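Long-range contact in cysteine protease S273R (African swine fever virus pig/Kenya/KEN-50/1950, PDB 6LJ9), which probably cleaves the viral pp220 and pp62 polyprotein precursors into core-shell proteins as a cysteine protease and dampens host innate immune signalling: residues S23-L37 with E48-Y60. Sequence-based numbering, arbitrary orientation.
Sequences SCLSKKIQKELTSFL and ESCVITHPAVKAY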
# COMPACT_ATOMS: atom_id res chain seq x y z
N SER B 23 -2.46 5.82 23.66
CA SER B 23 -1.18 6.21 24.23
C SER B 23 -0.08 5.90 23.22
O SER B 23 -0.05 4.81 22.65
CB SER B 23 -0.92 5.49 25.55
OG SER B 23 0.36 5.80 26.06
N CYS B 24 0.81 6.87 23.00
CA CYS B 24 1.92 6.66 22.08
C CYS B 24 3.07 5.88 22.71
O CYS B 24 3.91 5.35 21.98
CB CYS B 24 2.46 7.99 21.56
SG CYS B 24 1.23 9.28 21.22
N LEU B 25 3.12 5.79 24.03
CA LEU B 25 4.26 5.21 24.72
C LEU B 25 4.17 3.69 24.74
O LEU B 25 3.09 3.10 24.70
CB LEU B 25 4.35 5.73 26.15
CG LEU B 25 4.57 7.24 26.31
CD1 LEU B 25 4.38 7.67 27.76
CD2 LEU B 25 5.94 7.64 25.80
N SER B 26 5.34 3.05 24.80
CA SER B 26 5.39 1.60 24.98
C SER B 26 4.79 1.23 26.33
O SER B 26 4.82 2.01 27.28
CB SER B 26 6.83 1.10 24.87
OG SER B 26 7.41 1.47 23.64
N LYS B 27 4.24 0.02 26.41
CA LYS B 27 3.60 -0.43 27.64
C LYS B 27 4.59 -0.58 28.79
O LYS B 27 4.17 -0.52 29.95
CB LYS B 27 2.85 -1.74 27.39
CG LYS B 27 1.60 -1.55 26.54
CD LYS B 27 0.83 -2.84 26.37
CE LYS B 27 -0.52 -2.57 25.70
NZ LYS B 27 -0.36 -1.82 24.43
N LYS B 28 5.87 -0.78 28.50
CA LYS B 28 6.88 -0.73 29.56
C LYS B 28 7.09 0.71 30.03
O LYS B 28 7.13 0.98 31.23
CB LYS B 28 8.20 -1.33 29.07
CG LYS B 28 9.35 -1.13 30.04
CD LYS B 28 10.69 -1.48 29.41
CE LYS B 28 11.84 -1.20 30.36
NZ LYS B 28 13.16 -1.47 29.74
N ILE B 29 7.22 1.64 29.08
CA ILE B 29 7.43 3.04 29.43
C ILE B 29 6.21 3.62 30.13
O ILE B 29 6.33 4.49 31.00
CB ILE B 29 7.81 3.85 28.17
CG1 ILE B 29 9.13 3.34 27.59
CG2 ILE B 29 7.91 5.34 28.48
CD1 ILE B 29 10.28 3.39 28.56
N GLN B 30 5.02 3.14 29.77
CA GLN B 30 3.81 3.51 30.51
C GLN B 30 3.93 3.09 31.98
O GLN B 30 3.57 3.86 32.88
CB GLN B 30 2.58 2.86 29.88
CG GLN B 30 2.02 3.59 28.67
CD GLN B 30 0.64 3.09 28.29
OE1 GLN B 30 -0.33 3.32 29.02
NE2 GLN B 30 0.55 2.40 27.17
N LYS B 31 4.44 1.89 32.23
CA LYS B 31 4.55 1.40 33.60
C LYS B 31 5.60 2.17 34.39
O LYS B 31 5.34 2.64 35.50
CB LYS B 31 4.89 -0.09 33.60
CG LYS B 31 3.77 -1.00 33.12
CD LYS B 31 4.31 -2.38 32.76
CE LYS B 31 3.21 -3.42 32.75
NZ LYS B 31 2.06 -3.02 31.90
N GLU B 32 6.79 2.33 33.82
CA GLU B 32 7.90 2.93 34.54
C GLU B 32 7.70 4.42 34.80
O GLU B 32 8.32 4.96 35.72
CB GLU B 32 9.20 2.72 33.76
CG GLU B 32 9.50 1.26 33.43
CD GLU B 32 10.19 0.54 34.57
OE1 GLU B 32 11.41 0.26 34.45
OE2 GLU B 32 9.53 0.26 35.59
N LEU B 33 6.85 5.10 34.02
CA LEU B 33 6.65 6.53 34.16
C LEU B 33 5.21 6.88 34.53
O LEU B 33 4.77 8.01 34.28
CB LEU B 33 7.04 7.26 32.87
CG LEU B 33 8.47 7.02 32.38
CD1 LEU B 33 8.73 7.79 31.09
CD2 LEU B 33 9.47 7.42 33.45
N THR B 34 4.48 5.94 35.14
CA THR B 34 3.09 6.21 35.51
C THR B 34 2.99 7.31 36.56
O THR B 34 1.96 7.98 36.66
CB THR B 34 2.42 4.93 36.01
OG1 THR B 34 1.10 5.23 36.47
CG2 THR B 34 3.23 4.33 37.15
N SER B 35 4.04 7.49 37.37
CA SER B 35 4.03 8.55 38.37
C SER B 35 4.08 9.92 37.72
O SER B 35 3.33 10.83 38.12
CB SER B 35 5.20 8.37 39.34
OG SER B 35 5.31 9.48 40.21
N PHE B 36 4.95 10.10 36.73
CA PHE B 36 5.08 11.40 36.08
C PHE B 36 3.91 11.68 35.14
O PHE B 36 3.50 12.84 35.00
CB PHE B 36 6.40 11.48 35.31
CG PHE B 36 7.61 11.54 36.19
CD1 PHE B 36 8.00 12.74 36.77
CD2 PHE B 36 8.38 10.41 36.42
CE1 PHE B 36 9.12 12.80 37.58
CE2 PHE B 36 9.50 10.47 37.22
CZ PHE B 36 9.87 11.67 37.80
N LEU B 37 3.37 10.65 34.50
CA LEU B 37 2.32 10.86 33.50
C LEU B 37 1.02 11.35 34.12
O LEU B 37 0.30 12.14 33.50
CB LEU B 37 2.08 9.57 32.72
CG LEU B 37 3.15 9.17 31.71
CD1 LEU B 37 2.91 7.75 31.21
CD2 LEU B 37 3.18 10.15 30.55
N GLU B 48 2.13 13.41 26.24
CA GLU B 48 3.15 12.43 26.62
C GLU B 48 4.53 12.83 26.11
O GLU B 48 5.54 12.55 26.77
CB GLU B 48 2.77 11.05 26.10
CG GLU B 48 1.48 10.50 26.70
CD GLU B 48 1.10 9.15 26.13
OE1 GLU B 48 1.50 8.85 24.98
OE2 GLU B 48 0.42 8.38 26.83
N SER B 49 4.59 13.47 24.94
CA SER B 49 5.88 13.91 24.41
C SER B 49 6.49 15.01 25.28
O SER B 49 7.72 15.07 25.42
CB SER B 49 5.72 14.40 22.97
OG SER B 49 4.81 15.48 22.89
N CYS B 50 5.66 15.88 25.86
CA CYS B 50 6.18 16.88 26.77
C CYS B 50 6.67 16.26 28.07
O CYS B 50 7.60 16.78 28.70
CB CYS B 50 5.11 17.93 27.07
SG CYS B 50 4.54 18.86 25.63
N VAL B 51 6.07 15.14 28.49
CA VAL B 51 6.48 14.49 29.73
C VAL B 51 7.86 13.87 29.57
O VAL B 51 8.77 14.13 30.38
CB VAL B 51 5.44 13.43 30.15
CG1 VAL B 51 5.96 12.63 31.33
CG2 VAL B 51 4.12 14.10 30.49
N ILE B 52 8.06 13.05 28.53
CA ILE B 52 9.33 12.36 28.35
C ILE B 52 10.43 13.26 27.84
O ILE B 52 11.56 12.79 27.62
CB ILE B 52 9.16 11.15 27.39
CG1 ILE B 52 8.74 11.61 26.00
CG2 ILE B 52 8.16 10.16 27.96
CD1 ILE B 52 8.56 10.47 25.01
N THR B 53 10.16 14.55 27.64
CA THR B 53 11.20 15.54 27.39
C THR B 53 11.43 16.45 28.59
O THR B 53 12.33 17.29 28.55
CB THR B 53 10.85 16.40 26.16
OG1 THR B 53 9.56 17.00 26.33
CG2 THR B 53 10.86 15.55 24.90
N HIS B 54 10.64 16.30 29.65
CA HIS B 54 10.84 17.08 30.86
C HIS B 54 12.16 16.68 31.51
O HIS B 54 12.49 15.49 31.57
CB HIS B 54 9.68 16.86 31.83
CG HIS B 54 9.66 17.81 32.98
ND1 HIS B 54 10.46 17.66 34.09
CD2 HIS B 54 8.92 18.93 33.20
CE1 HIS B 54 10.23 18.64 34.94
NE2 HIS B 54 9.30 19.43 34.42
N PRO B 55 12.94 17.64 32.00
CA PRO B 55 14.26 17.31 32.57
C PRO B 55 14.19 16.38 33.77
O PRO B 55 15.11 15.58 33.97
CB PRO B 55 14.84 18.68 32.94
CG PRO B 55 13.66 19.59 33.05
CD PRO B 55 12.68 19.09 32.03
N ALA B 56 13.13 16.47 34.58
CA ALA B 56 13.00 15.56 35.72
C ALA B 56 12.73 14.13 35.26
O ALA B 56 13.22 13.17 35.87
CB ALA B 56 11.90 16.05 36.66
N VAL B 57 11.93 13.97 34.20
CA VAL B 57 11.66 12.64 33.67
C VAL B 57 12.89 12.07 32.99
O VAL B 57 13.15 10.87 33.04
CB VAL B 57 10.44 12.68 32.73
CG1 VAL B 57 10.15 11.30 32.16
CG2 VAL B 57 9.23 13.24 33.45
N LYS B 58 13.67 12.94 32.33
CA LYS B 58 14.91 12.48 31.69
C LYS B 58 15.89 11.93 32.72
O LYS B 58 16.59 10.95 32.46
CB LYS B 58 15.55 13.63 30.91
CG LYS B 58 14.84 13.99 29.62
CD LYS B 58 15.53 15.16 28.93
CE LYS B 58 14.95 15.41 27.55
NZ LYS B 58 15.60 16.58 26.88
N ALA B 59 15.95 12.55 33.90
CA ALA B 59 16.84 12.07 34.95
C ALA B 59 16.36 10.74 35.52
O ALA B 59 17.16 9.83 35.76
CB ALA B 59 16.98 13.11 36.05
N TYR B 60 15.05 10.61 35.74
CA TYR B 60 14.50 9.35 36.24
C TYR B 60 14.67 8.24 35.22
O TYR B 60 14.91 7.08 35.59
CB TYR B 60 13.02 9.53 36.60
CG TYR B 60 12.39 8.31 37.24
CD1 TYR B 60 12.46 8.11 38.61
CD2 TYR B 60 11.72 7.36 36.48
CE1 TYR B 60 11.89 7.00 39.21
CE2 TYR B 60 11.15 6.25 37.06
CZ TYR B 60 11.23 6.07 38.42
OH TYR B 60 10.66 4.97 39.01
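F36 pushes its ring into the hole between A56, V57, Y60 and V51, a knob-into-hole fit in the small helical N-terminal region, well away from the catalytic residues. From the root of the side chain outward, F36 CB lies near V57 CG2 and, more loosely, V51 CG1. At chi1 -70° the ring leaves beside the backbone N and lies with one face under V57 CG2. This methyl, V57 CG2, sits 3.6 Å from F36 CD1 and makes a CH-pi contact over the face. CE1 looks toward the A56 methyl. On the other rim, F36 CE2 reaches Y60 CG at 3.6 Å, so the edge of F36 meets the face of Y60 in an offset edge-to-face pair with planes at 62°. CZ ends near Y60 CB and A56 O.

Deeper in, L33 forks. L33 CD1 touches V57 CG1 and I52 CG2, while L33 CD2 lies 3.8 Å from Y60 CD2. L37 CD2 packs on V51 CG1, and L25 CD2 on I52 CD1; helix 68-75 adds to this core, with E71 touching L25 and L72 touching I52.

The far end of the interface is polar. E48 runs extended beyond CG, past L25, and its carboxylate grips the chain just before helix 27-32, next to the C14-C24 disulfide. Both oxygens use their syn lone pairs. C24 N donates to E48 OE1 at 2.9 Å with a bent angle of 143°, and the S23 hydroxyl OG donates to E48 OE2 at 2.7 Å.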